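Local coordinates for protein N-acetylneuraminate lyase (Peptoclostridium difficile, PDB 4WOZ) that is a lyase by name, a TIM-barrel protein of the dihydrodipicolinate synthetase family found in a four-chain assembly, at residues N44-K49 / K82-L87; T177-Y182 / D201-P206; I265-E270 / S292-I297. One frame throughout, in Å; residues are numbered along the deposited sequence.

In the fold
The chain is a closed barrel of eight parallel strands wrapped by helices, followed by a run of helices at its C-terminal end. Interaction 1 packs the end of helix 34-48 against the turn leading into strand 86-90. Interaction 2 joins the segments that follow strands 171-176 and 195-198, where a second subunit also packs. Interaction 3 holds two of the C-terminal helices together. They follow one another along the chain without touching: centres lie 23 to 25 Å apart, and the nearest atoms of interactions 1 and 3 are about 6 Å apart. Bound 2-(acetylamino)-2-deoxy-D-mannose is about 10 Å from the side chain of M203 and about 12 Å from that of I297.

Interaction 1: residues N44-K49 / K82-L87; sequences NIDVCK and KEEIKL
I45 reaches from the last turns of helix 34-48 to E84 and I85; the contact joins the C-terminal end of that helix to the loop between helix 67-81 and strand 86-90 of the TIM barrel. The two branches of I45 divide the work. CG2, placed anti to the backbone N, lies against the carboxylate end of E84, 3.4 Å from its CD. CG1, beside the backbone N, meets the end of I85, with I45 CG1 3.6 Å from I85 CD1. E84 CG, itself anti to the backbone N of E84 (chi1 -174°), lies 3.8 Å from I45 CG2, and the chain beyond it runs extended to the carboxylate.

One residue on, D46 OD1 comes within 4.1 Å of E84 OE2, the carboxylate planes turned 56° apart. R42, one helical turn back, makes a salt bridge from NE to D46 OD2 and another from NH2 to E84 OE1, which probably offsets much of the repulsion.

K49 leaves the helix with positive phi, and its chain folds back over the final turn. There K49 NZ donates to D46 O over 3.0 Å, coming from above the carbonyl plane, 43° out of it.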
loop_
_atom_site.group_PDB
_atom_site.type_symbol
_atom_site.label_atom_id
_atom_site.label_comp_id
_atom_site.label_asym_id
_atom_site.label_seq_id
_atom_site.Cartn_x
_atom_site.Cartn_y
_atom_site.Cartn_z
ATOM N N ASN A 44 -33.151 11.130 -13.187
ATOM C CA ASN A 44 -31.920 11.317 -13.950
ATOM C C ASN A 44 -32.193 11.829 -15.361
ATOM O O ASN A 44 -31.445 12.649 -15.882
ATOM C CB ASN A 44 -31.124 10.007 -14.024
ATOM C CG ASN A 44 -30.228 9.801 -12.820
ATOM O OD1 ASN A 44 -29.358 10.622 -12.534
ATOM N ND2 ASN A 44 -30.432 8.703 -12.111
ATOM N N ILE A 45 -33.267 11.347 -15.975
ATOM C CA ILE A 45 -33.608 11.766 -17.330
ATOM C C ILE A 45 -34.234 13.158 -17.379
ATOM O O ILE A 45 -33.772 14.039 -18.106
ATOM C CB ILE A 45 -34.608 10.788 -17.987
ATOM C CG1 ILE A 45 -34.001 9.388 -18.050
ATOM C CG2 ILE A 45 -34.976 11.274 -19.408
ATOM C CD1 ILE A 45 -34.977 8.334 -18.506
ATOM N N ASP A 46 -35.279 13.353 -16.585
ATOM C CA ASP A 46 -36.014 14.608 -16.588
ATOM C C ASP A 46 -35.466 15.763 -15.760
ATOM O O ASP A 46 -35.713 16.926 -16.089
ATOM C CB ASP A 46 -37.466 14.331 -16.189
ATOM C CG ASP A 46 -38.078 13.199 -16.988
ATOM O OD1 ASP A 46 -37.773 13.095 -18.195
ATOM O OD2 ASP A 46 -38.872 12.417 -16.419
ATOM N N VAL A 47 -34.728 15.466 -14.697
ATOM C CA VAL A 47 -34.200 16.538 -13.864
ATOM C C VAL A 47 -32.701 16.731 -14.031
ATOM O O VAL A 47 -32.239 17.856 -14.223
ATOM C CB VAL A 47 -34.506 16.296 -12.370
ATOM C CG1 VAL A 47 -34.085 17.513 -11.560
ATOM C CG2 VAL A 47 -35.991 16.012 -12.180
ATOM N N CYS A 48 -31.948 15.637 -13.954
ATOM C CA CYS A 48 -30.498 15.698 -14.105
ATOM C C CYS A 48 -30.105 15.905 -15.560
ATOM O O CYS A 48 -29.044 16.450 -15.842
ATOM C CB CYS A 48 -29.854 14.417 -13.579
ATOM S SG CYS A 48 -30.163 14.122 -11.831
ATOM N N LYS A 49 -30.964 15.473 -16.480
ATOM C CA LYS A 49 -30.694 15.622 -17.912
ATOM C C LYS A 49 -29.393 14.951 -18.368
ATOM O O LYS A 49 -28.639 15.521 -19.157
ATOM C CB LYS A 49 -30.645 17.107 -18.289
ATOM C CG LYS A 49 -32.000 17.812 -18.346
ATOM C CD LYS A 49 -32.862 17.275 -19.482
ATOM C CE LYS A 49 -34.051 18.192 -19.787
ATOM N NZ LYS A 49 -35.011 18.357 -18.654
ATOM N N LYS A 82 -36.694 3.210 -22.195
ATOM C CA LYS A 82 -37.115 2.929 -23.561
ATOM C C LYS A 82 -35.989 3.324 -24.513
ATOM O O LYS A 82 -34.980 2.625 -24.608
ATOM C CB LYS A 82 -38.402 3.690 -23.889
ATOM C CG LYS A 82 -39.571 3.314 -22.984
ATOM C CD LYS A 82 -40.816 4.136 -23.292
ATOM C CE LYS A 82 -41.971 3.776 -22.360
ATOM N NZ LYS A 82 -41.683 4.125 -20.937
ATOM N N GLU A 83 -36.146 4.401 -25.240
ATOM C CA GLU A 83 -35.099 4.962 -26.027
ATOM C C GLU A 83 -34.789 6.410 -25.846
ATOM O O GLU A 83 -34.149 7.021 -26.538
ATOM C CB GLU A 83 -35.296 4.696 -27.470
ATOM C CG GLU A 83 -36.064 3.456 -27.700
ATOM C CD GLU A 83 -35.207 2.301 -27.920
ATOM O OE1 GLU A 83 -35.757 1.295 -28.237
ATOM O OE2 GLU A 83 -34.026 2.413 -27.779
ATOM N N GLU A 84 -35.320 6.922 -24.820
ATOM C CA GLU A 84 -35.087 8.325 -24.504
ATOM C C GLU A 84 -33.601 8.662 -24.347
ATOM O O GLU A 84 -33.127 9.651 -24.904
ATOM C CB GLU A 84 -35.873 8.706 -23.248
ATOM C CG GLU A 84 -35.824 10.184 -22.906
ATOM C CD GLU A 84 -37.030 10.628 -22.101
ATOM O OE1 GLU A 84 -37.668 9.758 -21.463
ATOM O OE2 GLU A 84 -37.332 11.845 -22.098
ATOM N N ILE A 85 -32.867 7.849 -23.590
ATOM C CA ILE A 85 -31.435 8.081 -23.416
ATOM C C ILE A 85 -30.658 6.785 -23.623
ATOM O O ILE A 85 -31.247 5.718 -23.759
ATOM C CB ILE A 85 -31.093 8.642 -22.017
ATOM C CG1 ILE A 85 -31.435 7.611 -20.941
ATOM C CG2 ILE A 85 -31.831 9.956 -21.787
ATOM C CD1 ILE A 85 -31.009 8.025 -19.552
ATOM N N LYS A 86 -29.333 6.897 -23.644
ATOM C CA LYS A 86 -28.446 5.757 -23.845
ATOM C C LYS A 86 -28.320 4.886 -22.599
ATOM O O LYS A 86 -28.488 5.356 -21.470
ATOM C CB LYS A 86 -27.057 6.245 -24.262
ATOM C CG LYS A 86 -27.068 7.084 -25.519
ATOM C CD LYS A 86 -25.742 7.787 -25.720
ATOM C CE LYS A 86 -25.878 8.925 -26.721
ATOM N NZ LYS A 86 -24.618 9.715 -26.821
ATOM N N LEU A 87 -28.004 3.615 -22.820
ATOM C CA LEU A 87 -27.863 2.663 -21.733
ATOM C C LEU A 87 -26.613 1.808 -21.845
ATOM O O LEU A 87 -26.331 1.216 -22.898
ATOM C CB LEU A 87 -29.077 1.737 -21.680
ATOM C CG LEU A 87 -30.425 2.331 -21.275
ATOM C CD1 LEU A 87 -31.501 1.268 -21.418
ATOM C CD2 LEU A 87 -30.351 2.841 -19.846
#

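Interaction 2: residues T177-Y182 / D201-P206; sequences TAADFY and DEMMLP
F181, M203, P206 and A179 make up the first shell, an apolar cluster with no hydrogen bond across it. M203 lies along one margin of the F181 ring: its SD is 3.8 Å from F181 CE1 and 5.0 Å from the ring centroid, 80° off the ring normal, which makes this an edge-on Met-aromatic contact. M203 CB also sits at the rim, 3.8 Å from F181 CZ. P206 meets the ring at CE2, where its CB approaches obliquely to 3.6 Å. The M203 chain is bent at its CG-SD bond (chi3 -94°), which carries CE to 3.6 Å from A179 CB.

The next shell sets these groups in place. D180 is the N-cap of helix 181-190, its OD1 accepting from L183 N and, weakly, from Y182 N; F181 is the next residue, the first of the helix. M203 holds the N-cap position of helix 204-209, and P206 lies within that helix's first turn. Both helices follow strands of the TIM barrel, 171-176 and 195-198.

A second subunit packs directly on the same residues. F181 of that subunit meets this F181 with ring planes at about 40°, its M203 also packs on this F181, and its P206 touches P206. A sulfur at a ring margin, next to aliphatic and aromatic carbon, implies cohesion mainly by dispersion, probably with a small electrostatic term between the sulfur and the ring-edge hydrogens, and the apolar patch extends directly into the subunit interface.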
loop_
_atom_site.group_PDB
_atom_site.type_symbol
_atom_site.label_atom_id
_atom_site.label_comp_id
_atom_site.label_asym_id
_atom_site.label_seq_id
_atom_site.Cartn_x
_atom_site.Cartn_y
_atom_site.Cartn_z
ATOM N N THR A 177 -11.319 4.953 -13.559
ATOM C CA THR A 177 -11.654 5.412 -12.214
ATOM C C THR A 177 -10.441 5.439 -11.277
ATOM O O THR A 177 -10.573 5.258 -10.068
ATOM C CB THR A 177 -12.776 4.542 -11.591
ATOM O OG1 THR A 177 -13.872 4.452 -12.509
ATOM C CG2 THR A 177 -13.291 5.169 -10.296
ATOM N N ALA A 178 -9.260 5.670 -11.848
ATOM C CA ALA A 178 -8.019 5.746 -11.080
ATOM C C ALA A 178 -7.486 7.171 -11.197
ATOM O O ALA A 178 -7.488 7.749 -12.280
ATOM C CB ALA A 178 -7.001 4.759 -11.628
ATOM N N ALA A 179 -7.021 7.734 -10.086
ATOM C CA ALA A 179 -6.518 9.106 -10.081
ATOM C C ALA A 179 -5.113 9.295 -10.651
ATOM O O ALA A 179 -4.368 10.158 -10.187
ATOM C CB ALA A 179 -6.578 9.669 -8.665
ATOM N N ASP A 180 -4.754 8.504 -11.658
ATOM C CA ASP A 180 -3.434 8.617 -12.278
ATOM C C ASP A 180 -3.597 9.384 -13.582
ATOM O O ASP A 180 -3.882 8.794 -14.624
ATOM C CB ASP A 180 -2.862 7.231 -12.573
ATOM C CG ASP A 180 -1.414 7.279 -13.044
ATOM O OD1 ASP A 180 -1.009 8.291 -13.654
ATOM O OD2 ASP A 180 -0.683 6.296 -12.813
ATOM N N PHE A 181 -3.415 10.698 -13.527
ATOM C CA PHE A 181 -3.569 11.518 -14.717
ATOM C C PHE A 181 -2.433 11.381 -15.715
ATOM O O PHE A 181 -2.551 11.816 -16.858
ATOM C CB PHE A 181 -3.784 12.975 -14.325
ATOM C CG PHE A 181 -5.132 13.231 -13.713
ATOM C CD1 PHE A 181 -5.472 12.669 -12.487
ATOM C CD2 PHE A 181 -6.073 14.013 -14.372
ATOM C CE1 PHE A 181 -6.736 12.885 -11.925
ATOM C CE2 PHE A 181 -7.337 14.236 -13.822
ATOM C CZ PHE A 181 -7.668 13.671 -12.596
ATOM N N TYR A 182 -1.330 10.777 -15.287
ATOM C CA TYR A 182 -0.209 10.547 -16.190
ATOM C C TYR A 182 -0.695 9.451 -17.144
ATOM O O TYR A 182 -0.643 9.609 -18.361
ATOM C CB TYR A 182 1.025 10.086 -15.399
ATOM C CG TYR A 182 2.237 9.703 -16.231
ATOM C CD1 TYR A 182 2.406 10.171 -17.534
ATOM C CD2 TYR A 182 3.224 8.873 -15.701
ATOM C CE1 TYR A 182 3.530 9.816 -18.292
ATOM C CE2 TYR A 182 4.350 8.517 -16.442
ATOM C CZ TYR A 182 4.497 8.989 -17.735
ATOM O OH TYR A 182 5.608 8.626 -18.459
ATOM N N ASP A 201 -15.818 11.767 -10.013
ATOM C CA ASP A 201 -16.638 12.975 -9.978
ATOM C C ASP A 201 -15.922 14.215 -9.447
ATOM O O ASP A 201 -16.071 15.308 -10.006
ATOM C CB ASP A 201 -17.900 12.720 -9.142
ATOM C CG ASP A 201 -18.697 11.509 -9.630
ATOM O OD1 ASP A 201 -18.142 10.689 -10.393
ATOM O OD2 ASP A 201 -19.875 11.371 -9.238
ATOM N N GLU A 202 -15.158 14.043 -8.369
ATOM C CA GLU A 202 -14.437 15.151 -7.747
ATOM C C GLU A 202 -13.236 15.648 -8.556
ATOM O O GLU A 202 -12.585 16.616 -8.164
ATOM C CB GLU A 202 -13.959 14.763 -6.340
ATOM C CG GLU A 202 -12.891 13.670 -6.304
ATOM C CD GLU A 202 -13.460 12.260 -6.397
ATOM O OE1 GLU A 202 -14.391 12.033 -7.197
ATOM O OE2 GLU A 202 -12.960 11.370 -5.674
ATOM N N MET A 203 -12.943 14.985 -9.674
ATOM C CA MET A 203 -11.817 15.377 -10.521
ATOM C C MET A 203 -12.256 15.494 -11.984
ATOM O O MET A 203 -11.465 15.293 -12.908
ATOM C CB MET A 203 -10.682 14.352 -10.384
ATOM C CG MET A 203 -10.152 14.207 -8.950
ATOM S SD MET A 203 -8.774 13.020 -8.751
ATOM C CE MET A 203 -9.651 11.530 -8.298
ATOM N N MET A 204 -13.524 15.832 -12.182
ATOM C CA MET A 204 -14.092 15.966 -13.520
ATOM C C MET A 204 -13.406 17.018 -14.389
ATOM O O MET A 204 -13.093 16.761 -15.559
ATOM C CB MET A 204 -15.593 16.269 -13.415
ATOM C CG MET A 204 -16.313 16.411 -14.752
ATOM S SD MET A 204 -18.096 16.637 -14.553
ATOM C CE MET A 204 -18.746 15.512 -15.791
ATOM N N LEU A 205 -13.171 18.199 -13.826
ATOM C CA LEU A 205 -12.528 19.274 -14.572
ATOM C C LEU A 205 -11.141 18.881 -15.110
ATOM O O LEU A 205 -10.881 18.998 -16.301
ATOM C CB LEU A 205 -12.435 20.535 -13.700
ATOM C CG LEU A 205 -11.535 21.669 -14.206
ATOM C CD1 LEU A 205 -11.830 21.966 -15.686
ATOM C CD2 LEU A 205 -11.756 22.904 -13.338
ATOM N N PRO A 206 -10.237 18.408 -14.241
ATOM C CA PRO A 206 -8.922 18.038 -14.773
ATOM C C PRO A 206 -8.958 16.876 -15.764
ATOM O O PRO A 206 -8.120 16.789 -16.659
ATOM C CB PRO A 206 -8.107 17.720 -13.513
ATOM C CG PRO A 206 -9.151 17.318 -12.505
ATOM C CD PRO A 206 -10.259 18.310 -12.771
#

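Interaction 3: residues I265-E270 / S292-I297; sequences IKLLLE and SRAKEI
The axes of helix segments 265-270 and 292-297 approach to 9.3 Å at a crossing angle of -62°, and the nearest backbone pair is L267 and A294, CA to CA 6.4 Å. The two helices, 261-271 and 288-301, belong to the C-terminal helical extension that follows the TIM barrel in this family, and their contact is apolar packing.

The small side chain of A294 is consistent with the short CA to CA distance here. Its CB points at the partner helix and nestles against L267, with A294 CB 3.7 Å from L267 CD1 and equally close to L267 CB. Beside it, L268 leads off to one flank at CB, but its branched end swings across to the other helix. L268 CD2 rests 3.6 Å from A294 O, a van der Waals contact with the backbone.

I297, one turn after A294, closes the patch. Its CG2, anti to the backbone N (CG1 at chi1 -67°), is presented to both methyls of L268: it lies 4.0 Å from L268 CD2 and 4.1 Å from L268 CD1, the two side chains meeting at about a right angle. Helix 239-259 joins in, with I256 against L268 and L252 against I297. On another side of helix 261-271, K266 reaches the barrel through a salt bridge to E61.

R293 helps tie helix 288-301 to helix 239-259 through a salt bridge from NH2 to D255. Its other terminal nitrogen serves its own helix: R293 NH1 points in the guanidinium plane at E296 OE1, 3.3 Å away, a salt bridge within the helix whose hydrogen bond is long and weak, though nearly straight at 166°.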
loop_
_atom_site.group_PDB
_atom_site.type_symbol
_atom_site.label_atom_id
_atom_site.label_comp_id
_atom_site.label_asym_id
_atom_site.label_seq_id
_atom_site.Cartn_x
_atom_site.Cartn_y
_atom_site.Cartn_z
ATOM N N ILE A 265 -26.431 9.952 -0.452
ATOM C CA ILE A 265 -26.906 10.208 -1.807
ATOM C C ILE A 265 -28.381 9.834 -1.867
ATOM O O ILE A 265 -29.181 10.549 -2.462
ATOM C CB ILE A 265 -26.126 9.390 -2.873
ATOM C CG1 ILE A 265 -24.728 9.978 -3.057
ATOM C CG2 ILE A 265 -26.876 9.411 -4.204
ATOM C CD1 ILE A 265 -23.893 9.272 -4.113
ATOM N N LYS A 266 -28.750 8.722 -1.238
ATOM C CA LYS A 266 -30.148 8.305 -1.247
ATOM C C LYS A 266 -31.021 9.272 -0.442
ATOM O O LYS A 266 -32.146 9.581 -0.839
ATOM C CB LYS A 266 -30.285 6.874 -0.719
ATOM C CG LYS A 266 -29.692 5.834 -1.670
ATOM C CD LYS A 266 -30.093 4.421 -1.288
ATOM C CE LYS A 266 -29.501 3.413 -2.258
ATOM N NZ LYS A 266 -29.976 2.039 -1.976
ATOM N N LEU A 267 -30.501 9.767 0.674
ATOM C CA LEU A 267 -31.251 10.716 1.483
ATOM C C LEU A 267 -31.401 12.033 0.724
ATOM O O LEU A 267 -32.402 12.735 0.871
ATOM C CB LEU A 267 -30.544 10.951 2.817
ATOM C CG LEU A 267 -30.539 9.733 3.748
ATOM C CD1 LEU A 267 -29.678 10.006 4.984
ATOM C CD2 LEU A 267 -31.977 9.409 4.149
ATOM N N LEU A 268 -30.400 12.374 -0.083
ATOM C CA LEU A 268 -30.470 13.598 -0.864
ATOM C C LEU A 268 -31.522 13.404 -1.943
ATOM O O LEU A 268 -32.271 14.324 -2.254
ATOM C CB LEU A 268 -29.111 13.933 -1.493
ATOM C CG LEU A 268 -28.067 14.501 -0.524
ATOM C CD1 LEU A 268 -26.731 14.694 -1.239
ATOM C CD2 LEU A 268 -28.567 15.825 0.041
ATOM N N LEU A 269 -31.571 12.203 -2.511
ATOM C CA LEU A 269 -32.558 11.886 -3.534
ATOM C C LEU A 269 -33.963 11.985 -2.934
ATOM O O LEU A 269 -34.880 12.495 -3.578
ATOM C CB LEU A 269 -32.323 10.477 -4.082
ATOM C CG LEU A 269 -31.240 10.347 -5.157
ATOM C CD1 LEU A 269 -30.969 8.881 -5.452
ATOM C CD2 LEU A 269 -31.694 11.090 -6.422
ATOM N N GLU A 270 -34.119 11.492 -1.704
ATOM C CA GLU A 270 -35.404 11.544 -1.007
ATOM C C GLU A 270 -35.869 12.995 -0.935
ATOM O O GLU A 270 -37.058 13.290 -1.104
ATOM C CB GLU A 270 -35.269 10.997 0.415
ATOM C CG GLU A 270 -35.145 9.489 0.521
ATOM C CD GLU A 270 -36.436 8.773 0.185
ATOM O OE1 GLU A 270 -37.518 9.362 0.400
ATOM O OE2 GLU A 270 -36.370 7.613 -0.275
ATOM N N SER A 292 -30.164 14.166 9.847
ATOM C CA SER A 292 -30.231 15.617 9.979
ATOM C C SER A 292 -29.049 16.232 9.227
ATOM O O SER A 292 -29.151 17.327 8.688
ATOM C CB SER A 292 -30.209 16.039 11.451
ATOM O OG SER A 292 -28.966 15.745 12.057
ATOM N N ARG A 293 -27.927 15.522 9.184
ATOM C CA ARG A 293 -26.767 16.031 8.460
ATOM C C ARG A 293 -27.071 16.054 6.963
ATOM O O ARG A 293 -26.752 17.018 6.274
ATOM C CB ARG A 293 -25.534 15.162 8.725
ATOM C CG ARG A 293 -24.326 15.530 7.872
ATOM C CD ARG A 293 -23.978 17.009 8.004
ATOM N NE ARG A 293 -22.830 17.389 7.181
ATOM C CZ ARG A 293 -22.372 18.633 7.073
ATOM N NH1 ARG A 293 -22.965 19.620 7.735
ATOM N NH2 ARG A 293 -21.318 18.894 6.311
ATOM N N ALA A 294 -27.692 14.990 6.465
ATOM C CA ALA A 294 -28.038 14.910 5.048
ATOM C C ALA A 294 -28.979 16.047 4.661
ATOM O O ALA A 294 -28.891 16.593 3.562
ATOM C CB ALA A 294 -28.687 13.567 4.742
ATOM N N LYS A 295 -29.886 16.406 5.564
ATOM C CA LYS A 295 -30.812 17.492 5.291
ATOM C C LYS A 295 -30.103 18.848 5.322
ATOM O O LYS A 295 -30.531 19.796 4.658
ATOM C CB LYS A 295 -31.984 17.439 6.274
ATOM C CG LYS A 295 -32.901 16.255 5.982
ATOM C CD LYS A 295 -34.098 16.164 6.904
ATOM C CE LYS A 295 -35.000 15.019 6.458
ATOM N NZ LYS A 295 -36.164 14.806 7.360
ATOM N N GLU A 296 -29.017 18.943 6.082
ATOM C CA GLU A 296 -28.249 20.186 6.116
ATOM C C GLU A 296 -27.555 20.296 4.758
ATOM O O GLU A 296 -27.510 21.361 4.145
ATOM C CB GLU A 296 -27.170 20.141 7.198
ATOM C CG GLU A 296 -27.648 20.350 8.611
ATOM C CD GLU A 296 -26.483 20.502 9.569
ATOM O OE1 GLU A 296 -25.667 19.557 9.667
ATOM O OE2 GLU A 296 -26.376 21.567 10.216
ATOM N N ILE A 297 -27.001 19.172 4.312
ATOM C CA ILE A 297 -26.305 19.102 3.034
ATOM C C ILE A 297 -27.289 19.476 1.927
ATOM O O ILE A 297 -26.941 20.196 0.990
ATOM C CB ILE A 297 -25.740 17.666 2.801
ATOM C CG1 ILE A 297 -24.640 17.383 3.828
ATOM C CG2 ILE A 297 -25.197 17.518 1.383
ATOM C CD1 ILE A 297 -24.127 15.957 3.820
#